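Endoribonuclease MazF3 (Mycobacterium tuberculosis, PDB 5UCT) cleaves mRNA and 23S rRNA, mainly after the first two U residues of 5'-UUCCU-3', as the toxin of a type II toxin-antitoxin system. Local coordinates at residues Thr28-Val39 and Ser58-Pro69. Numbering follows the deposited sequence.
Sequences TNVTVAPITTTV and SVVSCDNTQTIP. With SO4 (sulfate ion), chain C.
Strand 29-36 of the SH3-like MazF sheet pairs antiparallel with two successive short strands, 66-69 and 58-61. V30 N donates to I68 O (3.0 Å) and I68 N returns to V30 O. V32 and Q66 form the next hydrogen-bonded pair, V32 N to Q66 O at 2.7 Å. V30 and I68 lie side by side on one face, CG1 of V30 4.0 Å from CG1 of I68. The other face carries T31 and T67, a non-hydrogen-bonded pair. Both threonines hold OG1 beside the backbone N (chi1 -57° and -62°), which brings the two OG1 atoms to 2.8 Å.

Residues 62-65 link the two short strands. The side chains of P34 and N64 cross at about a right angle, P34 CG 3.9 Å from N64 CB. S61 OG donates to N64 OD1 across this link. Pairing resumes where S61 N donates to P34 O, and T36 and V59 form a longer hydrogen-bonded pair. S58 OG approaches T36 O from above the carbonyl plane, on the same face as V59 N; this second bond is doubtful because S58 is poorly ordered. I35 CG1 packs on V60 CG2 at 3.9 Å. Beyond the strand, T38 OG1 donates to O3 of a sulfate ion, probably from the crystallisation solution.

Strand 12-17 pairs with the other edge of 29-36, and V15 and I17 touch V32. V48 of strand 45-48 packs on I35 and V60. Helix 85-96 meets C62, while at the dimer interface Q66 NE2 bonds to T67 O and T67 OG1 to T65 O, both of the second subunit.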
# COMPACT_ATOMS: atom_id res chain seq x y z
N THR A 28 -2.24 3.93 -15.34
CA THR A 28 -1.63 2.73 -15.90
C THR A 28 -1.23 1.72 -14.83
O THR A 28 -0.91 0.57 -15.18
CB THR A 28 -0.39 3.10 -16.71
OG1 THR A 28 0.55 3.80 -15.88
CG2 THR A 28 -0.77 3.99 -17.88
N ASN A 29 -1.24 2.10 -13.56
CA ASN A 29 -0.95 1.21 -12.46
C ASN A 29 -2.14 1.19 -11.50
O ASN A 29 -3.01 2.07 -11.53
CB ASN A 29 0.32 1.63 -11.72
CG ASN A 29 1.53 1.70 -12.64
OD1 ASN A 29 1.83 0.75 -13.37
ND2 ASN A 29 2.22 2.83 -12.61
N VAL A 30 -2.17 0.17 -10.64
CA VAL A 30 -3.24 0.01 -9.66
C VAL A 30 -2.65 -0.64 -8.42
O VAL A 30 -1.88 -1.60 -8.51
CB VAL A 30 -4.41 -0.81 -10.24
CG1 VAL A 30 -3.91 -2.13 -10.82
CG2 VAL A 30 -5.47 -1.06 -9.18
N THR A 31 -3.00 -0.10 -7.25
CA THR A 31 -2.56 -0.65 -5.98
C THR A 31 -3.56 -1.70 -5.52
O THR A 31 -4.77 -1.43 -5.47
CB THR A 31 -2.40 0.45 -4.93
OG1 THR A 31 -1.49 1.44 -5.40
CG2 THR A 31 -1.87 -0.13 -3.63
N VAL A 32 -3.06 -2.89 -5.18
CA VAL A 32 -3.90 -4.02 -4.84
C VAL A 32 -3.43 -4.63 -3.53
O VAL A 32 -2.31 -4.40 -3.07
CB VAL A 32 -3.91 -5.09 -5.95
CG1 VAL A 32 -4.41 -4.50 -7.26
CG2 VAL A 32 -2.52 -5.68 -6.13
N ALA A 33 -4.31 -5.43 -2.92
CA ALA A 33 -3.99 -6.21 -1.74
C ALA A 33 -4.23 -7.68 -2.04
O ALA A 33 -5.36 -8.05 -2.41
CB ALA A 33 -4.82 -5.77 -0.53
N PRO A 34 -3.23 -8.55 -1.91
CA PRO A 34 -3.42 -9.95 -2.30
C PRO A 34 -4.31 -10.69 -1.32
O PRO A 34 -4.47 -10.31 -0.16
CB PRO A 34 -1.99 -10.51 -2.28
CG PRO A 34 -1.29 -9.67 -1.27
CD PRO A 34 -1.88 -8.29 -1.39
N ILE A 35 -4.90 -11.77 -1.82
CA ILE A 35 -5.79 -12.63 -1.04
C ILE A 35 -5.18 -14.02 -1.01
O ILE A 35 -5.08 -14.69 -2.05
CB ILE A 35 -7.21 -12.67 -1.62
CG1 ILE A 35 -7.83 -11.27 -1.65
CG2 ILE A 35 -8.10 -13.58 -0.80
CD1 ILE A 35 -9.24 -11.29 -2.14
N THR A 36 -4.77 -14.48 0.17
CA THR A 36 -4.18 -15.80 0.34
C THR A 36 -5.01 -16.62 1.31
O THR A 36 -5.61 -16.09 2.25
CB THR A 36 -2.73 -15.70 0.84
OG1 THR A 36 -2.18 -17.02 0.98
CG2 THR A 36 -2.65 -14.98 2.18
N THR A 37 -5.06 -17.93 1.06
CA THR A 37 -5.81 -18.83 1.94
C THR A 37 -5.12 -19.05 3.27
O THR A 37 -5.77 -19.46 4.24
CB THR A 37 -6.05 -20.17 1.25
OG1 THR A 37 -4.79 -20.80 0.98
CG2 THR A 37 -6.80 -19.98 -0.06
N THR A 38 -3.82 -18.78 3.34
CA THR A 38 -3.06 -18.91 4.59
C THR A 38 -3.52 -17.82 5.56
O THR A 38 -3.09 -16.67 5.47
CB THR A 38 -1.57 -18.81 4.32
OG1 THR A 38 -1.18 -19.80 3.37
CG2 THR A 38 -0.78 -19.01 5.61
N VAL A 39 -4.41 -18.19 6.48
CA VAL A 39 -4.88 -17.27 7.51
C VAL A 39 -3.88 -17.31 8.66
O VAL A 39 -3.65 -18.36 9.26
CB VAL A 39 -6.28 -17.65 8.00
CG1 VAL A 39 -6.84 -16.57 8.91
CG2 VAL A 39 -7.21 -17.89 6.81
N SER A 58 -10.72 -17.31 2.74
CA SER A 58 -9.45 -16.63 2.51
C SER A 58 -9.45 -15.31 3.26
O SER A 58 -10.41 -14.97 3.96
CB SER A 58 -9.21 -16.44 1.01
OG SER A 58 -7.84 -16.26 0.73
N VAL A 59 -8.35 -14.56 3.14
CA VAL A 59 -8.21 -13.29 3.84
C VAL A 59 -7.48 -12.30 2.95
O VAL A 59 -6.63 -12.67 2.13
CB VAL A 59 -7.45 -13.45 5.18
CG1 VAL A 59 -8.31 -14.19 6.20
CG2 VAL A 59 -6.12 -14.16 4.96
N VAL A 60 -7.83 -11.02 3.10
CA VAL A 60 -7.12 -9.93 2.42
C VAL A 60 -5.91 -9.55 3.26
O VAL A 60 -6.06 -9.11 4.41
CB VAL A 60 -8.05 -8.73 2.20
CG1 VAL A 60 -7.25 -7.54 1.68
CG2 VAL A 60 -9.17 -9.09 1.24
N SER A 61 -4.72 -9.72 2.70
CA SER A 61 -3.47 -9.46 3.41
C SER A 61 -3.05 -8.02 3.15
O SER A 61 -2.44 -7.71 2.12
CB SER A 61 -2.39 -10.44 2.97
OG SER A 61 -1.12 -10.07 3.48
N CYS A 62 -3.36 -7.13 4.10
CA CYS A 62 -3.07 -5.71 3.95
C CYS A 62 -1.62 -5.36 4.26
O CYS A 62 -1.22 -4.21 4.07
CB CYS A 62 -3.99 -4.88 4.84
SG CYS A 62 -5.68 -4.74 4.22
N ASP A 63 -0.82 -6.32 4.73
CA ASP A 63 0.60 -6.06 4.94
C ASP A 63 1.43 -6.30 3.69
O ASP A 63 2.64 -6.02 3.70
CB ASP A 63 1.14 -6.94 6.07
CG ASP A 63 1.01 -6.28 7.43
OD1 ASP A 63 1.35 -5.08 7.53
OD2 ASP A 63 0.58 -6.95 8.38
N ASN A 64 0.82 -6.79 2.61
CA ASN A 64 1.53 -7.13 1.38
C ASN A 64 0.94 -6.41 0.18
O ASN A 64 0.88 -6.96 -0.92
CB ASN A 64 1.52 -8.64 1.16
CG ASN A 64 2.19 -9.40 2.27
OD1 ASN A 64 1.59 -10.27 2.90
ND2 ASN A 64 3.46 -9.10 2.52
N THR A 65 0.48 -5.18 0.36
CA THR A 65 -0.09 -4.44 -0.75
C THR A 65 0.97 -4.13 -1.80
O THR A 65 2.14 -3.90 -1.48
CB THR A 65 -0.73 -3.13 -0.26
OG1 THR A 65 0.31 -2.18 0.01
CG2 THR A 65 -1.53 -3.38 1.01
N GLN A 66 0.56 -4.14 -3.06
CA GLN A 66 1.47 -3.92 -4.18
C GLN A 66 0.80 -3.04 -5.22
O GLN A 66 -0.42 -3.07 -5.38
CB GLN A 66 1.89 -5.25 -4.82
CG GLN A 66 2.56 -6.25 -3.87
CD GLN A 66 4.04 -6.01 -3.72
OE1 GLN A 66 4.60 -5.10 -4.33
NE2 GLN A 66 4.69 -6.82 -2.90
N THR A 67 1.62 -2.25 -5.92
CA THR A 67 1.18 -1.48 -7.08
C THR A 67 1.68 -2.19 -8.32
O THR A 67 2.90 -2.24 -8.57
CB THR A 67 1.69 -0.04 -7.02
OG1 THR A 67 1.16 0.61 -5.86
CG2 THR A 67 1.27 0.72 -8.26
N ILE A 68 0.76 -2.75 -9.11
CA ILE A 68 1.11 -3.55 -10.28
C ILE A 68 0.65 -2.82 -11.54
O ILE A 68 -0.24 -1.96 -11.46
CB ILE A 68 0.49 -4.96 -10.20
CG1 ILE A 68 -1.04 -4.88 -10.34
CG2 ILE A 68 0.85 -5.63 -8.89
CD1 ILE A 68 -1.71 -6.23 -10.40
N PRO A 69 1.23 -3.12 -12.70
CA PRO A 69 0.68 -2.55 -13.94
C PRO A 69 -0.71 -3.09 -14.21
O PRO A 69 -1.04 -4.22 -13.85
CB PRO A 69 1.67 -3.02 -15.01
CG PRO A 69 2.91 -3.39 -14.27
CD PRO A 69 2.45 -3.90 -12.94
S SO4 C . 1.23 -18.45 0.45
O1 SO4 C . 0.01 -18.79 -0.29
O2 SO4 C . 2.40 -18.80 -0.36
O3 SO4 C . 1.26 -19.19 1.70
O4 SO4 C . 1.24 -17.02 0.72